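Local coordinates for aminopeptidase-like protein (Chaetomium thermophilum, PDB 5JM6) that probably works as a zinc-dependent aminopeptidase of the M18 family, assembled as a dodecamer and linked to selective autophagy through the Cvt pathway, at residues Val71-Tyr74 with Cys75-Leu79; Lys96-Gly100 with Gly101-Thr105; His218-Arg221 with Glu222-Met225; Pro250-Phe253 with Ala254-Gln257; Pro325-Gly328 with Val329-Val333. All blocks are in the same frame, centred on the assembly; numbering follows the deposited sequence.

Contact 1 of 5, residues Val71-Tyr74 with Cys75-Leu79; sequences VVDY and CKQKL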
loop_
_atom_site.group_PDB
_atom_site.type_symbol
_atom_site.label_atom_id
_atom_site.label_comp_id
_atom_site.label_asym_id
_atom_site.label_seq_id
_atom_site.Cartn_x
_atom_site.Cartn_y
_atom_site.Cartn_z
ATOM N N VAL A 71 -9.322 -5.759 -51.261
ATOM C CA VAL A 71 -9.682 -7.169 -51.201
ATOM C C VAL A 71 -10.937 -7.469 -52.017
ATOM O O VAL A 71 -10.969 -8.437 -52.775
ATOM C CB VAL A 71 -9.884 -7.631 -49.749
ATOM C CG1 VAL A 71 -10.402 -9.062 -49.708
ATOM C CG2 VAL A 71 -8.579 -7.516 -48.992
ATOM N N VAL A 72 -11.962 -6.635 -51.878
ATOM C CA VAL A 72 -13.183 -6.833 -52.650
ATOM C C VAL A 72 -12.907 -6.629 -54.140
ATOM O O VAL A 72 -13.425 -7.366 -54.978
ATOM C CB VAL A 72 -14.311 -5.895 -52.178
ATOM C CG1 VAL A 72 -15.403 -5.773 -53.233
ATOM C CG2 VAL A 72 -14.895 -6.408 -50.874
ATOM N N ASP A 73 -12.066 -5.653 -54.463
ATOM C CA ASP A 73 -11.697 -5.410 -55.853
ATOM C C ASP A 73 -10.925 -6.598 -56.429
ATOM O O ASP A 73 -11.078 -6.937 -57.601
ATOM C CB ASP A 73 -10.870 -4.130 -55.975
ATOM C CG ASP A 73 -10.554 -3.778 -57.413
ATOM O OD1 ASP A 73 -11.496 -3.431 -58.158
ATOM O OD2 ASP A 73 -9.368 -3.843 -57.798
ATOM N N TYR A 74 -10.105 -7.228 -55.592
ATOM C CA TYR A 74 -9.344 -8.414 -55.980
ATOM C C TYR A 74 -10.277 -9.582 -56.273
ATOM O O TYR A 74 -10.147 -10.255 -57.295
ATOM C CB TYR A 74 -8.347 -8.780 -54.874
ATOM C CG TYR A 74 -7.665 -10.132 -55.000
ATOM C CD1 TYR A 74 -8.271 -11.289 -54.518
ATOM C CD2 TYR A 74 -6.398 -10.245 -55.559
ATOM C CE1 TYR A 74 -7.648 -12.521 -54.618
ATOM C CE2 TYR A 74 -5.766 -11.473 -55.659
ATOM C CZ TYR A 74 -6.394 -12.607 -55.187
ATOM O OH TYR A 74 -5.768 -13.831 -55.284
ATOM N N CYS A 75 -11.209 -9.823 -55.359
ATOM C CA CYS A 75 -12.174 -10.901 -55.518
ATOM C C CYS A 75 -13.077 -10.644 -56.713
ATOM O O CYS A 75 -13.428 -11.565 -57.449
ATOM C CB CYS A 75 -13.013 -11.059 -54.250
ATOM S SG CYS A 75 -12.053 -11.467 -52.780
ATOM N N LYS A 76 -13.444 -9.384 -56.903
ATOM C CA LYS A 76 -14.375 -9.022 -57.957
ATOM C C LYS A 76 -13.754 -9.255 -59.336
ATOM O O LYS A 76 -14.435 -9.707 -60.255
ATOM C CB LYS A 76 -14.822 -7.566 -57.793
ATOM C CG LYS A 76 -15.882 -7.130 -58.779
ATOM C CD LYS A 76 -16.357 -5.710 -58.519
ATOM C CE LYS A 76 -17.316 -5.278 -59.620
ATOM N NZ LYS A 76 -17.787 -3.873 -59.488
ATOM N N GLN A 77 -12.461 -8.980 -59.472
ATOM C CA GLN A 77 -11.782 -9.190 -60.750
ATOM C C GLN A 77 -11.568 -10.670 -61.056
ATOM O O GLN A 77 -11.593 -11.071 -62.216
ATOM C CB GLN A 77 -10.436 -8.464 -60.786
ATOM C CG GLN A 77 -10.519 -6.951 -60.683
ATOM C CD GLN A 77 -9.157 -6.293 -60.801
ATOM O OE1 GLN A 77 -8.160 -6.955 -61.092
ATOM N NE2 GLN A 77 -9.108 -4.986 -60.573
ATOM N N LYS A 78 -11.352 -11.486 -60.031
ATOM C CA LYS A 78 -11.167 -12.911 -60.270
ATOM C C LYS A 78 -12.506 -13.603 -60.519
ATOM O O LYS A 78 -12.588 -14.528 -61.325
ATOM C CB LYS A 78 -10.422 -13.567 -59.107
ATOM C CG LYS A 78 -9.054 -12.952 -58.852
ATOM C CD LYS A 78 -8.102 -13.955 -58.228
ATOM C CE LYS A 78 -6.705 -13.818 -58.809
ATOM N NZ LYS A 78 -5.778 -14.837 -58.246
ATOM N N LEU A 79 -13.557 -13.145 -59.843
ATOM C CA LEU A 79 -14.891 -13.686 -60.085
ATOM C C LEU A 79 -15.352 -13.375 -61.507
ATOM O O LEU A 79 -15.953 -14.220 -62.168
ATOM C CB LEU A 79 -15.899 -13.139 -59.073
ATOM C CG LEU A 79 -15.803 -13.659 -57.637
ATOM C CD1 LEU A 79 -16.751 -12.888 -56.739
ATOM C CD2 LEU A 79 -16.090 -15.153 -57.572
#

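Contact 2 of 5, residues Lys96-Gly100 with Gly101-Thr105; sequences KLVPG and GKYFT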
loop_
_atom_site.group_PDB
_atom_site.type_symbol
_atom_site.label_atom_id
_atom_site.label_comp_id
_atom_site.label_asym_id
_atom_site.label_seq_id
_atom_site.Cartn_x
_atom_site.Cartn_y
_atom_site.Cartn_z
ATOM N N LYS A 96 -33.494 -13.478 -63.473
ATOM C CA LYS A 96 -32.189 -13.931 -63.989
ATOM C C LYS A 96 -31.578 -15.254 -63.574
ATOM O O LYS A 96 -30.667 -15.741 -64.242
ATOM C CB LYS A 96 -31.098 -12.943 -63.615
ATOM C CG LYS A 96 -31.354 -11.489 -63.713
ATOM C CD LYS A 96 -29.960 -10.896 -63.746
ATOM C CE LYS A 96 -29.808 -9.668 -62.903
ATOM N NZ LYS A 96 -29.971 -8.515 -63.797
ATOM N N LEU A 97 -31.957 -15.779 -62.423
ATOM C CA LEU A 97 -31.108 -16.801 -61.839
ATOM C C LEU A 97 -31.478 -18.175 -62.365
ATOM O O LEU A 97 -32.651 -18.527 -62.478
ATOM C CB LEU A 97 -31.168 -16.744 -60.316
ATOM C CG LEU A 97 -30.742 -15.406 -59.701
ATOM C CD1 LEU A 97 -30.644 -15.531 -58.193
ATOM C CD2 LEU A 97 -29.428 -14.902 -60.289
ATOM N N VAL A 98 -30.446 -18.939 -62.698
ATOM C CA VAL A 98 -30.600 -20.158 -63.467
ATOM C C VAL A 98 -29.667 -21.214 -62.879
ATOM O O VAL A 98 -28.594 -20.877 -62.372
ATOM C CB VAL A 98 -30.294 -19.891 -64.972
ATOM C CG1 VAL A 98 -28.790 -19.834 -65.232
ATOM C CG2 VAL A 98 -30.970 -20.912 -65.871
ATOM N N PRO A 99 -30.089 -22.489 -62.892
ATOM C CA PRO A 99 -29.192 -23.550 -62.423
ATOM C C PRO A 99 -27.881 -23.556 -63.198
ATOM O O PRO A 99 -27.875 -23.297 -64.402
ATOM C CB PRO A 99 -29.991 -24.828 -62.681
ATOM C CG PRO A 99 -31.410 -24.396 -62.647
ATOM C CD PRO A 99 -31.440 -22.999 -63.191
ATOM N N GLY A 100 -26.780 -23.831 -62.508
ATOM C CA GLY A 100 -25.473 -23.807 -63.134
ATOM C C GLY A 100 -24.882 -22.410 -63.226
ATOM O O GLY A 100 -23.746 -22.246 -63.659
ATOM N N GLY A 101 -25.651 -21.402 -62.823
ATOM C CA GLY A 101 -25.192 -20.025 -62.891
ATOM C C GLY A 101 -24.229 -19.671 -61.773
ATOM O O GLY A 101 -24.189 -20.343 -60.743
ATOM N N LYS A 102 -23.443 -18.619 -61.978
ATOM C CA LYS A 102 -22.466 -18.183 -60.982
ATOM C C LYS A 102 -22.542 -16.670 -60.805
ATOM O O LYS A 102 -22.475 -15.920 -61.779
ATOM C CB LYS A 102 -21.054 -18.619 -61.389
ATOM C CG LYS A 102 -20.967 -20.089 -61.800
ATOM C CD LYS A 102 -19.557 -20.529 -62.157
ATOM C CE LYS A 102 -18.989 -19.741 -63.322
ATOM N NZ LYS A 102 -17.715 -20.345 -63.801
ATOM N N TYR A 103 -22.685 -16.224 -59.559
ATOM C CA TYR A 103 -23.004 -14.825 -59.289
ATOM C C TYR A 103 -22.235 -14.243 -58.104
ATOM O O TYR A 103 -21.600 -14.974 -57.343
ATOM C CB TYR A 103 -24.510 -14.679 -59.044
ATOM C CG TYR A 103 -25.360 -15.348 -60.101
ATOM C CD1 TYR A 103 -25.682 -14.691 -61.281
ATOM C CD2 TYR A 103 -25.830 -16.644 -59.923
ATOM C CE1 TYR A 103 -26.452 -15.304 -62.253
ATOM C CE2 TYR A 103 -26.600 -17.264 -60.888
ATOM C CZ TYR A 103 -26.909 -16.590 -62.051
ATOM O OH TYR A 103 -27.677 -17.206 -63.013
ATOM N N PHE A 104 -22.280 -12.920 -57.973
ATOM C CA PHE A 104 -21.787 -12.248 -56.775
ATOM C C PHE A 104 -22.481 -10.906 -56.564
ATOM O O PHE A 104 -23.021 -10.318 -57.502
ATOM C CB PHE A 104 -20.268 -12.048 -56.831
ATOM C CG PHE A 104 -19.816 -10.998 -57.813
ATOM C CD1 PHE A 104 -19.548 -11.333 -59.129
ATOM C CD2 PHE A 104 -19.632 -9.681 -57.413
ATOM C CE1 PHE A 104 -19.122 -10.375 -60.032
ATOM C CE2 PHE A 104 -19.209 -8.719 -58.312
ATOM C CZ PHE A 104 -18.949 -9.068 -59.621
ATOM N N THR A 105 -22.454 -10.427 -55.325
ATOM C CA THR A 105 -23.028 -9.129 -54.990
ATOM C C THR A 105 -22.123 -8.401 -53.997
ATOM O O THR A 105 -21.381 -9.020 -53.233
ATOM C CB THR A 105 -24.468 -9.282 -54.437
ATOM O OG1 THR A 105 -25.314 -9.779 -55.480
ATOM C CG2 THR A 105 -25.043 -7.954 -53.949
#

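Contact 3 of 5, residues His218-Arg221 with Glu222-Met225; sequences HGNR and ETEM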
loop_
_atom_site.group_PDB
_atom_site.type_symbol
_atom_site.label_atom_id
_atom_site.label_comp_id
_atom_site.label_asym_id
_atom_site.label_seq_id
_atom_site.Cartn_x
_atom_site.Cartn_y
_atom_site.Cartn_z
ATOM N N HIS A 218 4.254 5.660 -22.084
ATOM C CA HIS A 218 3.087 5.188 -21.354
ATOM C C HIS A 218 2.111 4.486 -22.296
ATOM O O HIS A 218 1.154 3.849 -21.855
ATOM C CB HIS A 218 2.423 6.362 -20.639
ATOM C CG HIS A 218 3.404 7.285 -19.985
ATOM N ND1 HIS A 218 3.985 8.345 -20.648
ATOM C CD2 HIS A 218 3.935 7.286 -18.739
ATOM C CE1 HIS A 218 4.817 8.969 -19.834
ATOM N NE2 HIS A 218 4.806 8.346 -18.669
ATOM N N GLY A 219 2.366 4.603 -23.598
ATOM C CA GLY A 219 1.607 3.884 -24.606
ATOM C C GLY A 219 0.379 4.611 -25.119
ATOM O O GLY A 219 -0.358 4.082 -25.950
ATOM N N ASN A 220 0.167 5.829 -24.628
ATOM C CA ASN A 220 -1.024 6.605 -24.962
ATOM C C ASN A 220 -1.092 6.930 -26.454
ATOM O O ASN A 220 -0.182 7.541 -27.012
ATOM C CB ASN A 220 -1.054 7.883 -24.118
ATOM C CG ASN A 220 -1.957 8.950 -24.696
ATOM O OD1 ASN A 220 -1.569 9.681 -25.605
ATOM N ND2 ASN A 220 -3.167 9.058 -24.160
ATOM N N ARG A 221 -2.198 6.548 -27.083
ATOM C CA ARG A 221 -2.286 6.509 -28.539
ATOM C C ARG A 221 -2.493 7.857 -29.227
ATOM O O ARG A 221 -2.226 7.981 -30.422
ATOM C CB ARG A 221 -3.414 5.569 -28.949
ATOM C CG ARG A 221 -3.393 4.260 -28.205
ATOM C CD ARG A 221 -4.229 3.238 -28.920
ATOM N NE ARG A 221 -4.044 1.910 -28.354
ATOM C CZ ARG A 221 -4.362 0.790 -28.989
ATOM N NH1 ARG A 221 -4.856 0.848 -30.216
ATOM N NH2 ARG A 221 -4.156 -0.385 -28.413
ATOM N N GLU A 222 -3.016 8.846 -28.509
ATOM C CA GLU A 222 -3.304 10.141 -29.131
ATOM C C GLU A 222 -2.181 11.184 -29.000
ATOM O O GLU A 222 -2.130 12.150 -29.760
ATOM C CB GLU A 222 -4.609 10.697 -28.544
ATOM C CG GLU A 222 -5.040 12.064 -29.072
ATOM C CD GLU A 222 -5.597 12.010 -30.483
ATOM O OE1 GLU A 222 -4.916 12.489 -31.415
ATOM O OE2 GLU A 222 -6.722 11.497 -30.659
ATOM N N THR A 223 -1.245 10.951 -28.091
ATOM C CA THR A 223 -0.160 11.899 -27.837
ATOM C C THR A 223 1.158 11.280 -28.282
ATOM O O THR A 223 1.951 11.915 -28.977
ATOM C CB THR A 223 -0.095 12.345 -26.359
ATOM O OG1 THR A 223 -1.208 13.204 -26.076
ATOM C CG2 THR A 223 1.194 13.108 -26.077
ATOM N N GLU A 224 1.427 10.080 -27.782
ATOM C CA GLU A 224 2.678 9.378 -28.052
ATOM C C GLU A 224 2.794 8.557 -29.343
ATOM O O GLU A 224 3.911 8.232 -29.746
ATOM C CB GLU A 224 2.979 8.476 -26.865
ATOM C CG GLU A 224 3.216 9.278 -25.609
ATOM C CD GLU A 224 3.230 8.432 -24.363
ATOM O OE1 GLU A 224 3.616 8.959 -23.302
ATOM O OE2 GLU A 224 2.849 7.246 -24.442
ATOM N N MET A 225 1.689 8.164 -29.973
ATOM C CA MET A 225 1.849 7.571 -31.292
ATOM C C MET A 225 1.151 8.415 -32.336
ATOM O O MET A 225 0.049 8.097 -32.777
ATOM C CB MET A 225 1.266 6.158 -31.295
ATOM C CG MET A 225 1.630 5.339 -30.071
ATOM S SD MET A 225 0.785 3.749 -30.006
ATOM C CE MET A 225 1.771 2.787 -31.147
#

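Contact 4 of 5, residues Pro250-Phe253 with Ala254-Gln257; sequences PGSF and ASTQ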
loop_
_atom_site.group_PDB
_atom_site.type_symbol
_atom_site.label_atom_id
_atom_site.label_comp_id
_atom_site.label_asym_id
_atom_site.label_seq_id
_atom_site.Cartn_x
_atom_site.Cartn_y
_atom_site.Cartn_z
ATOM N N PRO A 250 -10.351 27.424 -49.257
ATOM C CA PRO A 250 -10.105 27.343 -47.808
ATOM C C PRO A 250 -11.083 26.445 -47.046
ATOM O O PRO A 250 -10.738 25.961 -45.968
ATOM C CB PRO A 250 -10.244 28.796 -47.337
ATOM C CG PRO A 250 -10.075 29.631 -48.549
ATOM C CD PRO A 250 -10.505 28.814 -49.724
ATOM N N GLY A 251 -12.272 26.218 -47.593
ATOM C CA GLY A 251 -13.256 25.392 -46.916
ATOM C C GLY A 251 -13.404 23.975 -47.446
ATOM O O GLY A 251 -14.267 23.231 -46.983
ATOM N N SER A 252 -12.565 23.591 -48.406
ATOM C CA SER A 252 -12.718 22.297 -49.070
ATOM C C SER A 252 -12.169 21.138 -48.243
ATOM O O SER A 252 -11.567 21.342 -47.189
ATOM C CB SER A 252 -12.027 22.321 -50.434
ATOM O OG SER A 252 -10.631 22.513 -50.292
ATOM N N PHE A 253 -12.355 19.920 -48.745
ATOM C CA PHE A 253 -11.840 18.736 -48.067
ATOM C C PHE A 253 -10.319 18.713 -48.111
ATOM O O PHE A 253 -9.672 18.356 -47.127
ATOM C CB PHE A 253 -12.399 17.452 -48.689
ATOM C CG PHE A 253 -11.807 16.191 -48.114
ATOM C CD1 PHE A 253 -12.349 15.609 -46.979
ATOM C CD2 PHE A 253 -10.709 15.587 -48.710
ATOM C CE1 PHE A 253 -11.806 14.453 -46.448
ATOM C CE2 PHE A 253 -10.161 14.431 -48.182
ATOM C CZ PHE A 253 -10.711 13.863 -47.051
ATOM N N ALA A 254 -9.753 19.091 -49.254
ATOM C CA ALA A 254 -8.305 19.064 -49.433
ATOM C C ALA A 254 -7.592 19.880 -48.359
ATOM O O ALA A 254 -6.504 19.517 -47.915
ATOM C CB ALA A 254 -7.931 19.567 -50.818
ATOM N N SER A 255 -8.216 20.970 -47.925
ATOM C CA SER A 255 -7.605 21.838 -46.925
ATOM C C SER A 255 -7.482 21.176 -45.548
ATOM O O SER A 255 -6.699 21.627 -44.716
ATOM C CB SER A 255 -8.395 23.142 -46.799
ATOM O OG SER A 255 -9.691 22.903 -46.280
ATOM N N THR A 256 -8.245 20.112 -45.303
ATOM C CA THR A 256 -8.191 19.435 -44.005
ATOM C C THR A 256 -7.055 18.418 -43.920
ATOM O O THR A 256 -6.824 17.824 -42.868
ATOM C CB THR A 256 -9.511 18.704 -43.678
ATOM O OG1 THR A 256 -9.829 17.781 -44.728
ATOM C CG2 THR A 256 -10.650 19.695 -43.512
ATOM N N GLN A 257 -6.335 18.244 -45.023
ATOM C CA GLN A 257 -5.364 17.164 -45.161
ATOM C C GLN A 257 -3.955 17.716 -45.352
ATOM O O GLN A 257 -3.794 18.895 -45.668
ATOM C CB GLN A 257 -5.745 16.268 -46.343
ATOM C CG GLN A 257 -7.194 15.821 -46.337
ATOM C CD GLN A 257 -7.469 14.762 -45.291
ATOM O OE1 GLN A 257 -6.732 13.785 -45.173
ATOM N NE2 GLN A 257 -8.526 14.958 -44.513
#

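Contact 5 of 5, residues Pro325-Gly328 with Val329-Val333; sequences PTDG and VIKLV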
loop_
_atom_site.group_PDB
_atom_site.type_symbol
_atom_site.label_atom_id
_atom_site.label_comp_id
_atom_site.label_asym_id
_atom_site.label_seq_id
_atom_site.Cartn_x
_atom_site.Cartn_y
_atom_site.Cartn_z
ATOM N N PRO A 325 -22.869 -32.176 -62.551
ATOM C CA PRO A 325 -24.241 -32.046 -63.050
ATOM C C PRO A 325 -25.271 -32.484 -62.010
ATOM O O PRO A 325 -26.451 -32.163 -62.135
ATOM C CB PRO A 325 -24.257 -32.968 -64.273
ATOM C CG PRO A 325 -23.177 -33.962 -64.009
ATOM C CD PRO A 325 -22.107 -33.205 -63.279
ATOM N N THR A 326 -24.816 -33.225 -61.006
ATOM C CA THR A 326 -25.678 -33.735 -59.947
ATOM C C THR A 326 -25.670 -32.894 -58.661
ATOM O O THR A 326 -26.221 -33.319 -57.644
ATOM C CB THR A 326 -25.311 -35.190 -59.610
ATOM O OG1 THR A 326 -23.902 -35.289 -59.381
ATOM C CG2 THR A 326 -25.684 -36.098 -60.774
ATOM N N ASP A 327 -25.019 -31.731 -58.685
ATOM C CA ASP A 327 -25.001 -30.858 -57.508
ATOM C C ASP A 327 -26.343 -30.168 -57.317
ATOM O O ASP A 327 -26.778 -29.390 -58.164
ATOM C CB ASP A 327 -23.907 -29.792 -57.625
ATOM C CG ASP A 327 -22.525 -30.331 -57.324
ATOM O OD1 ASP A 327 -22.417 -31.321 -56.572
ATOM O OD2 ASP A 327 -21.545 -29.746 -57.833
ATOM N N GLY A 328 -26.976 -30.421 -56.177
ATOM C CA GLY A 328 -28.300 -29.890 -55.923
ATOM C C GLY A 328 -28.316 -28.696 -54.995
ATOM O O GLY A 328 -29.355 -28.061 -54.821
ATOM N N VAL A 329 -27.173 -28.379 -54.393
ATOM C CA VAL A 329 -27.134 -27.275 -53.449
ATOM C C VAL A 329 -26.548 -26.013 -54.066
ATOM O O VAL A 329 -26.008 -26.036 -55.172
ATOM C CB VAL A 329 -26.304 -27.640 -52.199
ATOM C CG1 VAL A 329 -26.832 -28.915 -51.571
ATOM C CG2 VAL A 329 -24.830 -27.782 -52.558
ATOM N N ILE A 330 -26.624 -24.925 -53.309
ATOM C CA ILE A 330 -25.967 -23.680 -53.667
ATOM C C ILE A 330 -24.687 -23.592 -52.851
ATOM O O ILE A 330 -24.695 -23.851 -51.647
ATOM C CB ILE A 330 -26.866 -22.450 -53.397
ATOM C CG1 ILE A 330 -28.018 -22.395 -54.403
ATOM C CG2 ILE A 330 -26.055 -21.162 -53.450
ATOM C CD1 ILE A 330 -29.008 -21.277 -54.139
ATOM N N LYS A 331 -23.583 -23.261 -53.511
ATOM C CA LYS A 331 -22.304 -23.109 -52.831
ATOM C C LYS A 331 -21.962 -21.632 -52.733
ATOM O O LYS A 331 -21.844 -20.953 -53.747
ATOM C CB LYS A 331 -21.207 -23.872 -53.566
ATOM C CG LYS A 331 -21.427 -25.369 -53.582
ATOM C CD LYS A 331 -20.493 -26.049 -54.557
ATOM C CE LYS A 331 -20.869 -27.508 -54.732
ATOM N NZ LYS A 331 -19.818 -28.257 -55.466
ATOM N N LEU A 332 -21.794 -21.147 -51.507
ATOM C CA LEU A 332 -21.747 -19.714 -51.252
ATOM C C LEU A 332 -20.610 -19.325 -50.312
ATOM O O LEU A 332 -20.317 -20.032 -49.348
ATOM C CB LEU A 332 -23.093 -19.255 -50.673
ATOM C CG LEU A 332 -23.396 -17.779 -50.395
ATOM C CD1 LEU A 332 -24.896 -17.530 -50.508
ATOM C CD2 LEU A 332 -22.892 -17.340 -49.023
ATOM N N VAL A 333 -19.976 -18.193 -50.600
ATOM C CA VAL A 333 -18.990 -17.609 -49.700
ATOM C C VAL A 333 -19.364 -16.158 -49.415
ATOM O O VAL A 333 -19.644 -15.388 -50.337
ATOM C CB VAL A 333 -17.563 -17.672 -50.280
ATOM C CG1 VAL A 333 -16.566 -17.064 -49.303
ATOM C CG2 VAL A 333 -17.180 -19.108 -50.607
#

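Contact 1 of 5, residues Val71-Tyr74 with Cys75-Leu79
Two different first torsions bring Tyr74 and Lys78 together on helix 68-81: the tyrosine sends CG opposite its own backbone N (chi1 169°), so the ring leans beside the following turn, while the lysine keeps CG next to its backbone N (chi1 -59°) and bends further out. Its CG comes over one face of the ring, CD lies 3.7 Å from Tyr74 CZ, and the ammonium ends in a hydrogen bond from Lys78 NZ to Tyr74 OH of 3.1 Å. A lysine suits this place because its aliphatic part can lie against an aromatic ring while its charged end reaches the phenol oxygen. That oxygen is also hydrogen-bonded to Trp312 NE1.

One residue earlier on the helix, Asp73 and Gln77 meet in a looser way. Asp73 OD2 is 3.0 Å from Gln77 NE2, but the angle is too poor for a hydrogen bond, and the carboxylate and amide planes stand 83° apart. Beneath these side chains runs the regular i to i+4 bonding of an alpha helix, for example Cys75 N to Val71 O at 2.9 Å and Lys76 N to Val72 O at 2.8 Å. Val71 CG1 and Cys75 SG, 4.2 Å apart, belong to the buried side, where small apolar groups fit.

That buried side packs between helix 305-320, through Lys308, Phe315 and Leu319, and strand 111-117, where Ile112 meets Val72 and Leu79; Phe104 of strand 102-107 meets Lys76 and Leu79, while Phe61 meets the ring of Tyr74.

Contact 2 of 5, residues Lys96-Gly100 with Gly101-Thr105
The ring of Tyr103 carries Leu97 on one face: the methyl CD2 sits 3.5 Å above the centre, only 13° off the ring normal, a clear CH-pi contact in which the methyl touches all six ring carbons and comes nearest to CZ. Beyond the phenol end comes the backbone of Val98, whose N gives Tyr103 OH a hydrogen bond of 3.3 Å, approaching obliquely to the ring. Val98 CG1 adds a contact of 3.6 Å to the same oxygen. Keeping CG beside its backbone N (chi1 -49°) turns the tyrosine back toward the loop, which lays the ring against Leu97 and Val98 of the chain leading into strand 102-107.

The loop folds over as a type II beta turn from Val98 to Gly101, closed by Gly101 N to Val98 O at 3.0 Å. Proline suits the second position, Pro99, since its ring fixes phi near the value required. Gly100 has a positive phi (82°), where a CB would press on the preceding carbonyl oxygen. At Gly101 a CB would collide with Val98 O and with the tyrosine hydroxyl.

Leu97 is also covered by Ile361, Ser364 and Phe365 of helix 353-368, which places the CH-pi pair between sheet and helix. A leucine in place of Tyr103 would probably leave Val98 N without its acceptor and take away the flat surface under Leu97 CD2. The chemistry is thus mixed: one aromatic side chain gives the loop an apolar platform and, at its far end, an oxygen that accepts from a backbone N-H, tying the turn to the strand it introduces.

Contact 3 of 5, residues His218-Arg221 with Glu222-Met225
Between His218 and Glu224 the chain makes an irregular turn: Gly219 takes a positive phi (89°), which suits glycine, and Glu224 N bonds to Asn220 O at 3.1 Å, an i to i+4 link closing a single coil. Asn220 OD1 also accepts from Thr223 N at 2.8 Å, with the donor nearly along the C=O axis.

Glu224 turns back on the coil with an extended chain and grips its beginning with both oxygens. OE1 offers its syn lone pair to His218 ND1, 2.7 Å away in an almost straight bond (175°); ring and carboxylate planes are 22° apart, nearly coplanar. OE2 takes two weak bonds, from Gly219 N at 2.8 Å and Asn220 N at 3.0 Å. Glutamate is long enough to reach both, and Phe400 of a second subunit packs against it.

Glu222 points its carboxylate to Lys142, Leu405 of a third subunit lies against it, and the side chain of Arg221 is about 9 Å from that of the zinc ligand His485. With a histidine and two backbone N-H groups around it, the buried Glu224 carboxylate would probably stay anionic and favour a protonated His218, consistent with a rigid loop at this subunit border.

Contact 4 of 5, residues Pro250-Phe253 with Ala254-Gln257
A short 3-10 turn, residues 254-256, lies in the loop after strand 228-231 and just before helix 259-268, and the hydroxyl of Ser255 ties it to the residues ahead of it. Ser255 OG bonds back to Ser252 O at 2.6 Å, reinforcing the weak backbone bond from Ser255 N to the same oxygen. Thr256 N reaches Phe253 O at 2.9 Å, the i to i+3 link of a 3-10 turn. Serine suits its place because a short hydroxyl, held between the backbone N and the carbonyl carbon (chi1 66°), can point back to the carbonyl of Ser252.

Phe253 swings its ring alongside, CG lying opposite the backbone N (chi1 175°). Thr256 OG1 stands over one face of the Phe253 ring, 4.0 Å above the plane and off toward the rim, and Gln257 bends at chi2 to bring its amide nearly parallel to the ring, 6° between the planes. Beyond, Trp280 of strand 277-286 meets the ring edge-to-face, and Ala254 and Gln257 both touch Val262 of the following helix.

Were Gln257 an alanine, Thr256 OG1 would be likely to lose its amide donor and a gap to open beside the Phe253 ring. The amide's place is set from two directions: Gln257 NE2 is 3.1 Å from Thr256 OG1, to which it donates nearly in its own plane, and 3.5 Å from Phe253 CZ.

Contact 5 of 5, residues Pro325-Gly328 with Val329-Val333
The backbone bends at Gly328 and runs extended from Val329 into strand 330-336, with no backbone hydrogen bond between the two segments; this is an alpha-to-beta connection, leading from helix 305-320 into the mixed sheet. Strand neighbours hold it at both sides: Lys331 pairs with Thr116 of strand 111-117, and Ile330 with Ala128 of strand 127-133.

Asp327 and Lys331, four residues apart, cross at about a right angle. On the lysine, CG lies beside the backbone N (chi1 -64°) and the chain beyond it is extended, which carries NZ back over the bend at Gly328 to Asp327. Lys331 NZ and Asp327 OD2 form a salt bridge with a hydrogen bond, long at 3.3 Å. Both groups are buried, and each has further partners: the same ammonium meets Asp508 in a second salt bridge and donates to Lys322 O, while Asp327 OD2 accepts from Ala324 N. Two carboxylates and a carbonyl round one ammonium would be expected to keep the lysine charged despite its burial. A lysine suits the site because its long methylene chain can span the bend before the charge is reached, and an aspartate because its short side chain keeps the carboxylate close to the loop backbone.

Gly328, itself buried, is held through its backbone, with N bonded to Glu511 OE2 and O to Asn125 ND2. The lysine meets the carboxylate from above its plane: NZ lies 61° out of it at OD2, and Lys331 NZ is 3.9 Å from Asp327 CG.

In the fold
From the N terminus, each contact is local, within one continuous run of chain: a helix, three turns and the entry to a strand. They follow in series, and none encloses or crosses another. Contact 1 lies on helix 68-81, which packs on the mixed sheet, and contact 2 starts strand 102-107 of that sheet; the two touch where Leu79 and Lys76 meet Phe104. Contacts 3 and 4 come next, in loops on either side of strand 228-231, at the edge of the antiparallel six-stranded sheet, their centres about 26 Å apart. The chain then returns with contact 5, which opens strand 330-336 about 11 Å, centre to centre, from contact 2; strand 111-117 runs between their two strands.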